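Local coordinates for protein trehalose-6-phosphate phosphatase (Neosartorya fumigata, PDB 5DXL) that belongs to the trehalose-phosphatase family of the HAD superfamily and folds around a Rossmann-like core with a central beta sheet, at residues A9-Q14 with F211-G216; F23-D28 with G264-L269; T53-P58 with G78-L83; V62-G67 with A71-W76; R196-Y201 with R226-S231. One frame throughout, in Å; residues are numbered along the deposited sequence.

Contact 1 of 5, residues A9-Q14 with F211-G216; sequences AKLLKQ and FVLCLG
The ring of Phe-211 meets helix 8-17 mainly with its edge. Leu-11 sits at that edge. Its CG lies in the ring plane, and its backbone O comes near the same plane, 3.5 Å from CE1 of Phe-211. The methyl CD1 of Leu-11 touches two neighbouring ring atoms of Phe-211 and lies 3.6 Å from CZ. The two side chains cross at about a right angle. Leu-11 keeps CG beside its own carbonyl carbon (chi1 -174°). Its carbonyl O and CD1 can therefore both reach CE1 of Phe-211. The backbone C of Gln-14 stands obliquely to the ring, 3.8 Å from CD1 of Phe-211. CB and CG of Gln-14 follow at 4.1 Å from the same CD1, and the two side chains slide past each other in opposite directions. The amide of Gln-14 lies within 11° of parallel to the ring plane, but it does not make the contact. Its NE2 is hydrogen-bonded to Glu-210 O. Helix 8-17 packs here on strand 211-216 of the central parallel part of the HAD core sheet, a Rossmann-like fold. The axes of the two segments come within 9.6 Å. Tyr-15 adds an edge-to-face partner to the Phe-211 ring, and Phe-23 on the adjacent strand meets it at about 50°. Further along the strand, CD1 of Leu-213 is 4.2 Å from CD1 of Leu-11. Leu-213 and Leu-11 both also touch Phe-239.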
# COMPACT_ATOMS: atom_id res chain seq x y z
N ALA A 9 23.10 9.33 -3.87
CA ALA A 9 23.65 10.04 -5.03
C ALA A 9 22.98 9.58 -6.33
O ALA A 9 22.61 10.42 -7.17
CB ALA A 9 25.16 9.85 -5.11
N LYS A 10 22.82 8.27 -6.50
CA LYS A 10 22.14 7.74 -7.68
C LYS A 10 20.68 8.20 -7.73
O LYS A 10 20.16 8.52 -8.80
CB LYS A 10 22.17 6.21 -7.70
CG LYS A 10 23.50 5.63 -8.14
CD LYS A 10 23.39 4.12 -8.29
CE LYS A 10 24.69 3.51 -8.77
NZ LYS A 10 24.64 2.01 -8.72
N LEU A 11 20.04 8.21 -6.57
CA LEU A 11 18.65 8.64 -6.48
C LEU A 11 18.49 10.09 -6.93
O LEU A 11 17.62 10.41 -7.74
CB LEU A 11 18.14 8.49 -5.04
CG LEU A 11 16.65 8.77 -4.83
CD1 LEU A 11 15.82 7.59 -5.31
CD2 LEU A 11 16.36 9.10 -3.37
N LEU A 12 19.34 10.96 -6.38
CA LEU A 12 19.26 12.38 -6.67
C LEU A 12 19.53 12.64 -8.16
O LEU A 12 18.86 13.45 -8.79
CB LEU A 12 20.24 13.16 -5.80
CG LEU A 12 20.26 14.66 -6.03
CD1 LEU A 12 18.89 15.25 -5.72
CD2 LEU A 12 21.36 15.32 -5.19
N LYS A 13 20.51 11.93 -8.71
CA LYS A 13 20.85 12.09 -10.12
C LYS A 13 19.67 11.75 -11.03
O LYS A 13 19.35 12.50 -11.97
CB LYS A 13 22.06 11.24 -10.48
CG LYS A 13 22.57 11.46 -11.90
CD LYS A 13 23.72 10.51 -12.23
CE LYS A 13 24.22 10.75 -13.65
NZ LYS A 13 25.17 9.71 -14.10
N GLN A 14 18.99 10.64 -10.77
CA GLN A 14 17.86 10.27 -11.62
C GLN A 14 16.66 11.19 -11.37
O GLN A 14 15.91 11.48 -12.29
CB GLN A 14 17.48 8.80 -11.41
CG GLN A 14 16.47 8.27 -12.41
CD GLN A 14 16.93 8.44 -13.87
OE1 GLN A 14 18.13 8.50 -14.16
NE2 GLN A 14 15.97 8.52 -14.78
N PHE A 211 11.27 8.33 -13.10
CA PHE A 211 11.72 8.18 -11.72
C PHE A 211 10.55 7.64 -10.91
O PHE A 211 9.47 8.23 -10.90
CB PHE A 211 12.21 9.52 -11.16
CG PHE A 211 12.62 9.49 -9.71
CD1 PHE A 211 13.95 9.37 -9.35
CD2 PHE A 211 11.66 9.62 -8.70
CE1 PHE A 211 14.33 9.38 -8.01
CE2 PHE A 211 12.04 9.63 -7.36
CZ PHE A 211 13.36 9.51 -7.02
N VAL A 212 10.77 6.52 -10.23
CA VAL A 212 9.78 5.96 -9.31
C VAL A 212 10.46 5.66 -8.00
O VAL A 212 11.47 4.96 -7.97
CB VAL A 212 9.13 4.67 -9.85
CG1 VAL A 212 8.10 4.15 -8.87
CG2 VAL A 212 8.50 4.92 -11.22
N LEU A 213 9.95 6.22 -6.91
CA LEU A 213 10.44 5.88 -5.57
C LEU A 213 9.29 5.29 -4.78
O LEU A 213 8.25 5.94 -4.59
CB LEU A 213 11.00 7.10 -4.85
CG LEU A 213 11.43 6.89 -3.39
CD1 LEU A 213 12.56 5.86 -3.26
CD2 LEU A 213 11.90 8.22 -2.79
N CYS A 214 9.48 4.06 -4.33
CA CYS A 214 8.43 3.32 -3.65
C CYS A 214 8.97 2.84 -2.32
O CYS A 214 9.96 2.11 -2.30
CB CYS A 214 7.96 2.16 -4.51
SG CYS A 214 6.74 1.06 -3.76
N LEU A 215 8.33 3.26 -1.24
CA LEU A 215 8.83 3.02 0.12
C LEU A 215 7.80 2.35 1.01
O LEU A 215 6.63 2.76 1.04
CB LEU A 215 9.25 4.35 0.76
CG LEU A 215 10.61 4.90 0.30
CD1 LEU A 215 10.62 6.42 0.34
CD2 LEU A 215 11.68 4.34 1.22
N GLY A 216 8.24 1.34 1.76
CA GLY A 216 7.34 0.64 2.67
C GLY A 216 8.13 -0.26 3.60
O GLY A 216 9.22 -0.72 3.25

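Contact 2 of 5, residues F23-D28 with G264-L269; sequences FMFDYD and GTISML
Phe-23 and Phe-25 share one first torsion, and so do Ile-266 and Leu-269 across from them. In Phe-23 (chi1 -66°) and Phe-25 (chi1 -54°) the ring stands opposite the carbonyl carbon, and both rings reach the helix with their far ends. Leu-269 meets Phe-23 at the ring edge. Its CD1 lies in the ring plane, 3.8 Å from CE1 and 4.0 Å from CZ of Phe-23. Ile-266 and Phe-25 approach from opposite directions. The extended branch of Ile-266 ends in CD1, which is 3.7 Å from CZ and 3.9 Å from CE2 of Phe-25. The methyl stands obliquely to that ring. Phe-23 and Phe-25 are two residues apart and point to the same side of strand 21-25. Ile-266 and Leu-269 are three apart and lie on one side of helix 259-270. This is helix-on-sheet packing in the HAD core, with helix 259-270 set against central strand 21-25. Leu-54 of helix 45-56 also touches Phe-23, Phe-25 and Ile-266. Past the strand, the sequence Asp-26, Tyr-27, Asp-28 is consistent with the DxD of HAD motif I. There Tyr-27 N donates to OD1 of Asp-26 over 2.8 Å, in a bent bond that comes from above the carboxylate plane. Asp-26 OD1 also pairs with Lys-190, and Asp-28 OD2 with Arg-68.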
# COMPACT_ATOMS: atom_id res chain seq x y z
N PHE A 23 5.94 8.89 -6.77
CA PHE A 23 6.27 8.49 -5.40
C PHE A 23 5.12 7.69 -4.79
O PHE A 23 3.97 8.12 -4.88
CB PHE A 23 6.54 9.72 -4.52
CG PHE A 23 7.77 10.50 -4.91
CD1 PHE A 23 8.97 10.26 -4.28
CD2 PHE A 23 7.71 11.48 -5.89
CE1 PHE A 23 10.11 10.99 -4.62
CE2 PHE A 23 8.84 12.20 -6.24
CZ PHE A 23 10.03 11.97 -5.60
N MSE A 24 5.42 6.53 -4.21
CA MSE A 24 4.40 5.77 -3.52
C MSE A 24 4.93 5.40 -2.14
O MSE A 24 5.91 4.66 -2.02
CB MSE A 24 4.02 4.52 -4.34
CG MSE A 24 3.43 4.88 -5.70
SE MSE A 24 2.93 3.36 -6.85
CE MSE A 24 4.68 2.60 -7.16
N PHE A 25 4.30 5.95 -1.10
CA PHE A 25 4.74 5.75 0.28
C PHE A 25 3.69 5.07 1.13
O PHE A 25 2.56 5.54 1.18
CB PHE A 25 5.01 7.10 0.96
CG PHE A 25 5.96 8.01 0.23
CD1 PHE A 25 7.10 7.51 -0.40
CD2 PHE A 25 5.72 9.36 0.18
CE1 PHE A 25 7.98 8.38 -1.05
CE2 PHE A 25 6.59 10.23 -0.46
CZ PHE A 25 7.72 9.75 -1.07
N ASP A 26 4.06 4.00 1.84
CA ASP A 26 3.28 3.60 2.99
C ASP A 26 3.43 4.72 4.02
O ASP A 26 4.37 5.52 3.93
CB ASP A 26 3.76 2.23 3.52
CG ASP A 26 2.77 1.57 4.49
OD1 ASP A 26 1.72 2.14 4.82
OD2 ASP A 26 3.07 0.44 4.93
N TYR A 27 2.51 4.81 4.98
CA TYR A 27 2.61 5.87 5.98
C TYR A 27 3.21 5.33 7.29
O TYR A 27 4.37 5.58 7.60
CB TYR A 27 1.24 6.53 6.23
CG TYR A 27 1.33 7.55 7.32
CD1 TYR A 27 2.08 8.71 7.13
CD2 TYR A 27 0.71 7.35 8.55
CE1 TYR A 27 2.21 9.65 8.14
CE2 TYR A 27 0.84 8.28 9.57
CZ TYR A 27 1.59 9.42 9.36
OH TYR A 27 1.72 10.36 10.35
N ASP A 28 2.42 4.58 8.06
CA ASP A 28 2.92 4.05 9.33
C ASP A 28 4.12 3.15 9.13
O ASP A 28 4.14 2.33 8.22
CB ASP A 28 1.81 3.28 10.05
CG ASP A 28 0.73 4.20 10.57
OD1 ASP A 28 0.99 4.91 11.56
OD2 ASP A 28 -0.37 4.23 9.98
N GLY A 264 14.69 12.21 5.75
CA GLY A 264 15.93 12.83 5.33
C GLY A 264 16.17 12.72 3.83
O GLY A 264 16.64 13.67 3.19
N THR A 265 15.85 11.56 3.27
CA THR A 265 16.00 11.32 1.84
C THR A 265 15.06 12.20 1.02
O THR A 265 15.48 12.81 0.02
CB THR A 265 15.75 9.86 1.52
OG1 THR A 265 16.79 9.09 2.13
CG2 THR A 265 15.78 9.62 0.02
N ILE A 266 13.80 12.30 1.44
CA ILE A 266 12.87 13.15 0.71
C ILE A 266 13.28 14.62 0.83
O ILE A 266 13.20 15.37 -0.14
CB ILE A 266 11.42 12.94 1.20
CG1 ILE A 266 11.01 11.49 0.97
CG2 ILE A 266 10.47 13.86 0.45
CD1 ILE A 266 9.76 11.09 1.73
N SER A 267 13.77 15.02 2.01
CA SER A 267 14.29 16.39 2.18
C SER A 267 15.43 16.69 1.22
O SER A 267 15.49 17.78 0.64
CB SER A 267 14.75 16.61 3.62
OG SER A 267 13.65 16.52 4.50
N MSE A 268 16.33 15.73 1.02
CA MSE A 268 17.42 15.89 0.07
C MSE A 268 16.86 16.17 -1.32
O MSE A 268 17.35 17.06 -2.02
CB MSE A 268 18.32 14.65 0.03
CG MSE A 268 19.33 14.65 -1.15
SE MSE A 268 20.25 12.94 -1.21
CE MSE A 268 18.73 11.94 -1.95
N LEU A 269 15.83 15.42 -1.72
CA LEU A 269 15.24 15.65 -3.04
C LEU A 269 14.61 17.04 -3.11
O LEU A 269 14.78 17.77 -4.10
CB LEU A 269 14.20 14.57 -3.36
CG LEU A 269 14.73 13.14 -3.43
CD1 LEU A 269 13.57 12.21 -3.78
CD2 LEU A 269 15.85 13.01 -4.46

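Contact 3 of 5, residues T53-P58 with G78-L83; sequences TLAADP and GHIPEL
Apolar packing centres on the methyl of Ala-55, which three residues of segment 78-83 meet. Its CB is 3.8 Å from CB of Glu-82, 4.0 Å from CD2 of Leu-83 and 4.1 Å from CG2 of Ile-80. Leu-83 starts off to one side, and its CD2 swings in toward the methyl. Ile-80 uses its short CG2 branch, which stands opposite its backbone N. The polar side of the contact is the carbonyl of Ala-55. Its O lies 3.3 Å from CB and 3.4 Å from CG of Glu-82, so it meets the aliphatic root of that side chain. No hydrogen bond joins the two segments. Glu-82 bends at its second torsion (chi2 84°), which keeps CD within 4.0 Å of Ala-55 O. The remaining bonds shape the loop itself. Residues 80 to 83 form a type I beta turn, closed by Leu-83 N donating to Ile-80 O over 3.2 Å. Arg-94 reinforces the loop through hydrogen bonds to the carbonyls of Gly-78, Ile-80 and Leu-83. The contact joins the C-terminal end of helix 45-56 to the loop between helix 70-77 and strand 84-87. At the same helix end, Leu-54 O is hydrogen-bonded to Asn-60 ND2. Both elements rest on strand 60-65, whose Val-62 touches Ala-55 and Leu-83.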
# COMPACT_ATOMS: atom_id res chain seq x y z
N THR A 53 6.04 20.03 0.48
CA THR A 53 7.05 20.54 -0.43
C THR A 53 7.27 19.59 -1.61
O THR A 53 7.37 20.03 -2.75
CB THR A 53 8.37 20.80 0.33
OG1 THR A 53 8.15 21.83 1.29
CG2 THR A 53 9.49 21.21 -0.63
N LEU A 54 7.30 18.29 -1.34
CA LEU A 54 7.48 17.33 -2.43
C LEU A 54 6.32 17.39 -3.42
O LEU A 54 6.53 17.38 -4.64
CB LEU A 54 7.62 15.90 -1.85
CG LEU A 54 7.96 14.83 -2.89
CD1 LEU A 54 9.41 14.97 -3.33
CD2 LEU A 54 7.71 13.42 -2.34
N ALA A 55 5.10 17.48 -2.90
CA ALA A 55 3.91 17.43 -3.74
C ALA A 55 3.65 18.75 -4.46
O ALA A 55 2.89 18.78 -5.42
CB ALA A 55 2.69 17.05 -2.90
N ALA A 56 4.29 19.81 -4.00
CA ALA A 56 4.07 21.13 -4.61
C ALA A 56 4.61 21.18 -6.04
O ALA A 56 4.08 21.90 -6.89
CB ALA A 56 4.73 22.20 -3.76
N ASP A 57 5.67 20.42 -6.29
CA ASP A 57 6.29 20.33 -7.61
C ASP A 57 5.42 19.48 -8.53
O ASP A 57 5.22 18.29 -8.29
CB ASP A 57 7.70 19.74 -7.48
CG ASP A 57 8.49 19.74 -8.78
OD1 ASP A 57 7.91 19.70 -9.88
OD2 ASP A 57 9.74 19.73 -8.67
N PRO A 58 4.90 20.08 -9.61
CA PRO A 58 3.95 19.35 -10.45
C PRO A 58 4.59 18.24 -11.27
O PRO A 58 3.86 17.45 -11.87
CB PRO A 58 3.39 20.46 -11.36
CG PRO A 58 4.51 21.41 -11.47
CD PRO A 58 5.14 21.45 -10.10
N GLY A 78 -4.97 15.77 4.17
CA GLY A 78 -5.85 16.14 3.08
C GLY A 78 -5.77 17.61 2.68
O GLY A 78 -6.25 17.99 1.61
N HIS A 79 -5.17 18.42 3.55
CA HIS A 79 -5.00 19.84 3.26
C HIS A 79 -3.91 20.09 2.22
O HIS A 79 -3.74 21.23 1.76
CB HIS A 79 -4.64 20.59 4.54
CG HIS A 79 -3.31 20.19 5.09
ND1 HIS A 79 -3.10 18.97 5.70
CD2 HIS A 79 -2.11 20.82 5.08
CE1 HIS A 79 -1.83 18.88 6.07
NE2 HIS A 79 -1.21 19.99 5.70
N ILE A 80 -3.15 19.05 1.88
CA ILE A 80 -2.18 19.12 0.78
C ILE A 80 -2.89 18.62 -0.46
O ILE A 80 -3.02 17.42 -0.68
CB ILE A 80 -0.93 18.28 1.08
CG1 ILE A 80 -0.32 18.72 2.42
CG2 ILE A 80 0.09 18.40 -0.06
CD1 ILE A 80 0.68 17.74 2.99
N PRO A 81 -3.38 19.54 -1.30
CA PRO A 81 -4.32 19.11 -2.34
C PRO A 81 -3.68 18.21 -3.39
O PRO A 81 -4.37 17.39 -3.99
CB PRO A 81 -4.77 20.44 -2.96
CG PRO A 81 -3.67 21.40 -2.66
CD PRO A 81 -3.12 20.99 -1.32
N GLU A 82 -2.37 18.32 -3.57
CA GLU A 82 -1.70 17.54 -4.60
C GLU A 82 -1.47 16.08 -4.23
O GLU A 82 -1.11 15.27 -5.08
CB GLU A 82 -0.34 18.18 -4.95
CG GLU A 82 -0.42 19.62 -5.48
CD GLU A 82 -0.49 20.66 -4.38
OE1 GLU A 82 -0.51 20.29 -3.19
OE2 GLU A 82 -0.51 21.87 -4.71
N LEU A 83 -1.65 15.73 -2.96
CA LEU A 83 -1.40 14.34 -2.57
C LEU A 83 -2.48 13.42 -3.11
O LEU A 83 -3.67 13.69 -2.94
CB LEU A 83 -1.35 14.17 -1.06
CG LEU A 83 -0.17 14.72 -0.28
CD1 LEU A 83 -0.40 14.38 1.20
CD2 LEU A 83 1.12 14.09 -0.78

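Contact 4 of 5, residues V62-G67 with A71-W76; sequences VWIISG and AFLDEW
Leu-73 makes a sparse helix-on-strand contact with Ile-64 and Ser-66, joining helix 70-77 to the strand that leads into it. One methyl carries the contact. CD2 of Leu-73 is 4.5 Å from CG2 of Ile-64 and 4.2 Å from OG of Ser-66. Leu-73 points its side chain at the strand, with CG opposite its carbonyl carbon (chi1 -68°). Ile-64 offers only its short branch, because its CD1 end leads away from the helix. Ser-66 meets the methyl with a hydroxyl, but OG is hydrogen-bonded to Arg-68 N in the connecting loop. Arg-68 also makes a cation-pi contact with the ring of Phe-72. Leu-73 reaches on to Ala-87 of the next strand, while Ile-64 packs on Leu-85 there. The helix thus bridges two adjacent parallel strands. This is a beta-alpha-beta crossover of the Rossmann-like HAD core, and a serine just past its first strand, 60-65, is consistent with HAD motif II.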
# COMPACT_ATOMS: atom_id res chain seq x y z
N VAL A 62 2.61 12.30 -6.02
CA VAL A 62 2.94 11.80 -4.70
C VAL A 62 1.74 11.09 -4.09
O VAL A 62 0.68 11.69 -3.90
CB VAL A 62 3.41 12.94 -3.76
CG1 VAL A 62 3.82 12.39 -2.41
CG2 VAL A 62 4.59 13.70 -4.39
N TRP A 63 1.92 9.80 -3.79
CA TRP A 63 0.86 8.96 -3.26
C TRP A 63 1.17 8.44 -1.87
O TRP A 63 2.28 7.97 -1.61
CB TRP A 63 0.60 7.77 -4.19
CG TRP A 63 -0.18 8.16 -5.40
CD1 TRP A 63 0.30 8.67 -6.56
CD2 TRP A 63 -1.61 8.12 -5.53
NE1 TRP A 63 -0.74 8.93 -7.43
CE2 TRP A 63 -1.92 8.61 -6.82
CE3 TRP A 63 -2.64 7.71 -4.69
CZ2 TRP A 63 -3.23 8.68 -7.28
CZ3 TRP A 63 -3.95 7.80 -5.15
CH2 TRP A 63 -4.23 8.28 -6.43
N ILE A 64 0.18 8.53 -0.99
CA ILE A 64 0.22 7.87 0.32
C ILE A 64 -0.71 6.65 0.23
O ILE A 64 -1.89 6.80 -0.09
CB ILE A 64 -0.25 8.80 1.46
CG1 ILE A 64 0.47 10.16 1.42
CG2 ILE A 64 -0.07 8.14 2.83
CD1 ILE A 64 1.98 10.06 1.44
N ILE A 65 -0.17 5.45 0.48
CA ILE A 65 -0.93 4.21 0.32
C ILE A 65 -0.94 3.50 1.66
O ILE A 65 0.05 2.91 2.07
CB ILE A 65 -0.31 3.33 -0.78
CG1 ILE A 65 -0.23 4.13 -2.09
CG2 ILE A 65 -1.15 2.07 -1.01
CD1 ILE A 65 0.58 3.44 -3.17
N SER A 66 -2.07 3.60 2.36
CA SER A 66 -2.11 3.36 3.80
C SER A 66 -3.30 2.53 4.27
O SER A 66 -4.36 2.54 3.64
CB SER A 66 -2.11 4.72 4.52
OG SER A 66 -2.33 4.59 5.91
N GLY A 67 -3.12 1.80 5.38
CA GLY A 67 -4.23 1.10 5.98
C GLY A 67 -5.14 2.01 6.80
O GLY A 67 -6.22 1.60 7.23
N ALA A 71 -10.92 9.04 6.98
CA ALA A 71 -11.06 10.24 7.80
C ALA A 71 -9.73 10.68 8.40
O ALA A 71 -9.49 11.89 8.58
CB ALA A 71 -12.09 10.00 8.90
N PHE A 72 -8.84 9.73 8.68
CA PHE A 72 -7.53 10.04 9.24
C PHE A 72 -6.65 10.71 8.20
O PHE A 72 -6.05 11.76 8.46
CB PHE A 72 -6.85 8.77 9.76
CG PHE A 72 -5.48 9.02 10.35
CD1 PHE A 72 -4.35 8.96 9.55
CD2 PHE A 72 -5.34 9.31 11.70
CE1 PHE A 72 -3.09 9.19 10.10
CE2 PHE A 72 -4.09 9.53 12.25
CZ PHE A 72 -2.96 9.47 11.45
N LEU A 73 -6.56 10.11 7.01
CA LEU A 73 -5.71 10.68 5.97
C LEU A 73 -6.22 12.06 5.59
O LEU A 73 -5.44 12.99 5.42
CB LEU A 73 -5.65 9.79 4.73
CG LEU A 73 -4.95 8.44 4.88
CD1 LEU A 73 -4.83 7.79 3.51
CD2 LEU A 73 -3.59 8.57 5.55
N ASP A 74 -7.54 12.19 5.45
CA ASP A 74 -8.07 13.48 5.04
C ASP A 74 -7.84 14.54 6.10
O ASP A 74 -7.47 15.68 5.78
CB ASP A 74 -9.55 13.40 4.71
CG ASP A 74 -10.00 14.55 3.82
OD1 ASP A 74 -9.14 15.15 3.13
OD2 ASP A 74 -11.19 14.87 3.84
N GLU A 75 -8.03 14.18 7.36
CA GLU A 75 -7.87 15.18 8.42
C GLU A 75 -6.44 15.71 8.54
O GLU A 75 -6.22 16.91 8.73
CB GLU A 75 -8.31 14.60 9.76
CG GLU A 75 -7.93 15.51 10.92
CD GLU A 75 -8.98 15.56 11.99
OE1 GLU A 75 -9.48 14.46 12.33
OE2 GLU A 75 -9.27 16.67 12.50
N TRP A 76 -5.47 14.82 8.40
CA TRP A 76 -4.10 15.18 8.74
C TRP A 76 -3.21 15.47 7.54
O TRP A 76 -2.21 16.17 7.68
CB TRP A 76 -3.48 14.07 9.61
CG TRP A 76 -4.12 14.08 10.95
CD1 TRP A 76 -5.09 13.24 11.41
CD2 TRP A 76 -3.90 15.04 11.99
NE1 TRP A 76 -5.47 13.60 12.68
CE2 TRP A 76 -4.75 14.70 13.06
CE3 TRP A 76 -3.05 16.15 12.12
CZ2 TRP A 76 -4.77 15.43 14.24
CZ3 TRP A 76 -3.08 16.86 13.29
CH2 TRP A 76 -3.93 16.50 14.34

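Contact 5 of 5, residues R196-Y201 with R226-S231; sequences RLVQEY and RALKKS
Val-198, Leu-228 and Ser-231 make this contact between helices 190-199 and 222-229, which lie on one face of the Rossmann-like HAD core sheet. Val-198 is the side chain most buried by the contact, and it divides its two methyls between two partners. With chi1 at 170°, CG1 stands opposite the backbone N and CG2 opposite the carbonyl carbon. CG2 of Val-198 lies 3.8 Å from CD2 of Leu-228, and CG1 lies 4.2 Å from CB of Ser-231. Leu-228 leaves its helix at an angle to the contact, but its CD2 end turns in toward Val-198. Its side chain also touches Met-24, Val-238 and Ser-240 of the sheet, while Val-198 touches Leu-22. Both side chains thus also rest on the sheet. Ser-231 closes the contact just past the helix. Its CB does the touching, and its hydroxyl turns back to its own helix end and is also hydrogen-bonded to Leu-233 N. Two donors of Ser-231 grip one acceptor, Leu-228 O. The backbone N of Ser-231 reaches that O over 3.1 Å. The hydroxyl OG of Ser-231 reaches it over 2.9 Å, with a C=O...donor angle of 139° and a tilt of 16° from the carbonyl plane.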
# COMPACT_ATOMS: atom_id res chain seq x y z
N ARG A 196 -1.56 -0.43 -10.84
CA ARG A 196 -2.60 0.42 -11.40
C ARG A 196 -2.07 1.84 -11.60
O ARG A 196 -2.30 2.47 -12.63
CB ARG A 196 -3.83 0.42 -10.50
CG ARG A 196 -5.12 0.80 -11.19
CD ARG A 196 -6.23 1.13 -10.19
NE ARG A 196 -5.82 2.19 -9.26
CZ ARG A 196 -5.64 3.46 -9.60
NH1 ARG A 196 -5.80 3.86 -10.85
NH2 ARG A 196 -5.27 4.35 -8.68
N LEU A 197 -1.34 2.33 -10.61
CA LEU A 197 -0.75 3.66 -10.68
C LEU A 197 0.25 3.84 -11.81
O LEU A 197 0.30 4.89 -12.44
CB LEU A 197 -0.07 4.00 -9.35
CG LEU A 197 -1.00 4.71 -8.38
CD1 LEU A 197 -0.30 4.93 -7.06
CD2 LEU A 197 -1.43 6.03 -9.01
N VAL A 198 1.05 2.81 -12.06
CA VAL A 198 2.05 2.90 -13.12
C VAL A 198 1.40 2.80 -14.50
O VAL A 198 1.79 3.50 -15.44
CB VAL A 198 3.12 1.79 -12.96
CG1 VAL A 198 4.01 1.73 -14.18
CG2 VAL A 198 3.96 2.05 -11.72
N GLN A 199 0.40 1.93 -14.61
CA GLN A 199 -0.29 1.71 -15.88
C GLN A 199 -1.17 2.90 -16.27
O GLN A 199 -1.47 3.09 -17.44
CB GLN A 199 -1.12 0.44 -15.82
CG GLN A 199 -0.29 -0.84 -15.75
CD GLN A 199 -1.05 -1.99 -15.14
OE1 GLN A 199 -2.20 -1.85 -14.75
NE2 GLN A 199 -0.40 -3.15 -15.06
N GLU A 200 -1.57 3.70 -15.28
CA GLU A 200 -2.36 4.90 -15.54
C GLU A 200 -1.64 5.86 -16.48
O GLU A 200 -2.27 6.66 -17.17
CB GLU A 200 -2.70 5.63 -14.24
CG GLU A 200 -4.05 5.32 -13.65
CD GLU A 200 -4.33 6.16 -12.41
OE1 GLU A 200 -3.54 7.09 -12.13
OE2 GLU A 200 -5.34 5.89 -11.72
N TYR A 201 -0.31 5.78 -16.51
CA TYR A 201 0.49 6.60 -17.41
C TYR A 201 0.33 6.16 -18.86
O TYR A 201 0.75 6.86 -19.77
CB TYR A 201 1.97 6.56 -17.01
CG TYR A 201 2.34 7.39 -15.80
CD1 TYR A 201 2.18 6.89 -14.51
CD2 TYR A 201 2.86 8.67 -15.94
CE1 TYR A 201 2.52 7.64 -13.40
CE2 TYR A 201 3.21 9.44 -14.83
CZ TYR A 201 3.03 8.91 -13.56
OH TYR A 201 3.38 9.66 -12.45
N ARG A 226 7.10 -6.02 -5.67
CA ARG A 226 6.85 -7.07 -6.66
C ARG A 226 6.24 -6.49 -7.92
O ARG A 226 6.65 -6.81 -9.03
CB ARG A 226 5.92 -8.15 -6.10
CG ARG A 226 6.60 -9.15 -5.22
CD ARG A 226 5.71 -10.36 -4.91
NE ARG A 226 6.33 -11.15 -3.86
CZ ARG A 226 6.08 -10.98 -2.56
NH1 ARG A 226 5.19 -10.08 -2.16
NH2 ARG A 226 6.71 -11.73 -1.66
N ALA A 227 5.22 -5.65 -7.75
CA ALA A 227 4.55 -5.06 -8.89
C ALA A 227 5.50 -4.22 -9.74
O ALA A 227 5.43 -4.24 -10.97
CB ALA A 227 3.36 -4.22 -8.43
N LEU A 228 6.38 -3.46 -9.09
CA LEU A 228 7.29 -2.61 -9.84
C LEU A 228 8.32 -3.44 -10.61
O LEU A 228 8.76 -3.04 -11.67
CB LEU A 228 7.97 -1.61 -8.91
CG LEU A 228 7.07 -0.44 -8.55
CD1 LEU A 228 7.74 0.43 -7.51
CD2 LEU A 228 6.76 0.37 -9.79
N LYS A 229 8.67 -4.60 -10.07
CA LYS A 229 9.58 -5.51 -10.79
C LYS A 229 8.90 -6.07 -12.04
O LYS A 229 9.57 -6.54 -12.96
CB LYS A 229 10.05 -6.63 -9.86
CG LYS A 229 11.15 -6.18 -8.92
CD LYS A 229 11.38 -7.14 -7.76
CE LYS A 229 12.07 -8.41 -8.19
NZ LYS A 229 12.55 -9.17 -7.00
N LYS A 230 7.57 -5.97 -12.09
CA LYS A 230 6.79 -6.40 -13.25
C LYS A 230 6.33 -5.25 -14.14
O LYS A 230 5.55 -5.46 -15.07
CB LYS A 230 5.56 -7.18 -12.79
CG LYS A 230 5.88 -8.49 -12.12
CD LYS A 230 4.66 -9.09 -11.45
CE LYS A 230 3.61 -9.52 -12.44
NZ LYS A 230 2.56 -10.33 -11.78
N SER A 231 6.79 -4.03 -13.86
CA SER A 231 6.25 -2.84 -14.51
C SER A 231 6.73 -2.65 -15.94
O SER A 231 6.07 -1.99 -16.75
CB SER A 231 6.61 -1.59 -13.70
OG SER A 231 7.99 -1.29 -13.84

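In the fold
Contacts 1, 2 and 4 pack helices on neighbouring strands of one core sheet. Contacts 1 and 2 touch through Phe-211 and Phe-23 and through probable backbone bonds between their strands. Contact 4 joins the same sheet beside strand 21-25. Contact 3 lies on the same face as contact 2 and meets it through Leu-54, but it ties a helix end to a loop. Contact 5 is on the other face, where selenomethionine Met-24 reaches Leu-197 and Leu-228. It is only partly buried, while the other four are buried. No hydrogen bond crosses any of the five. Aromatic rings carry contacts 1 and 2. Contacts 3, 4 and 5 rest on smaller aliphatic groups, joined by a carbonyl in contact 3 and a serine hydroxyl in contact 4.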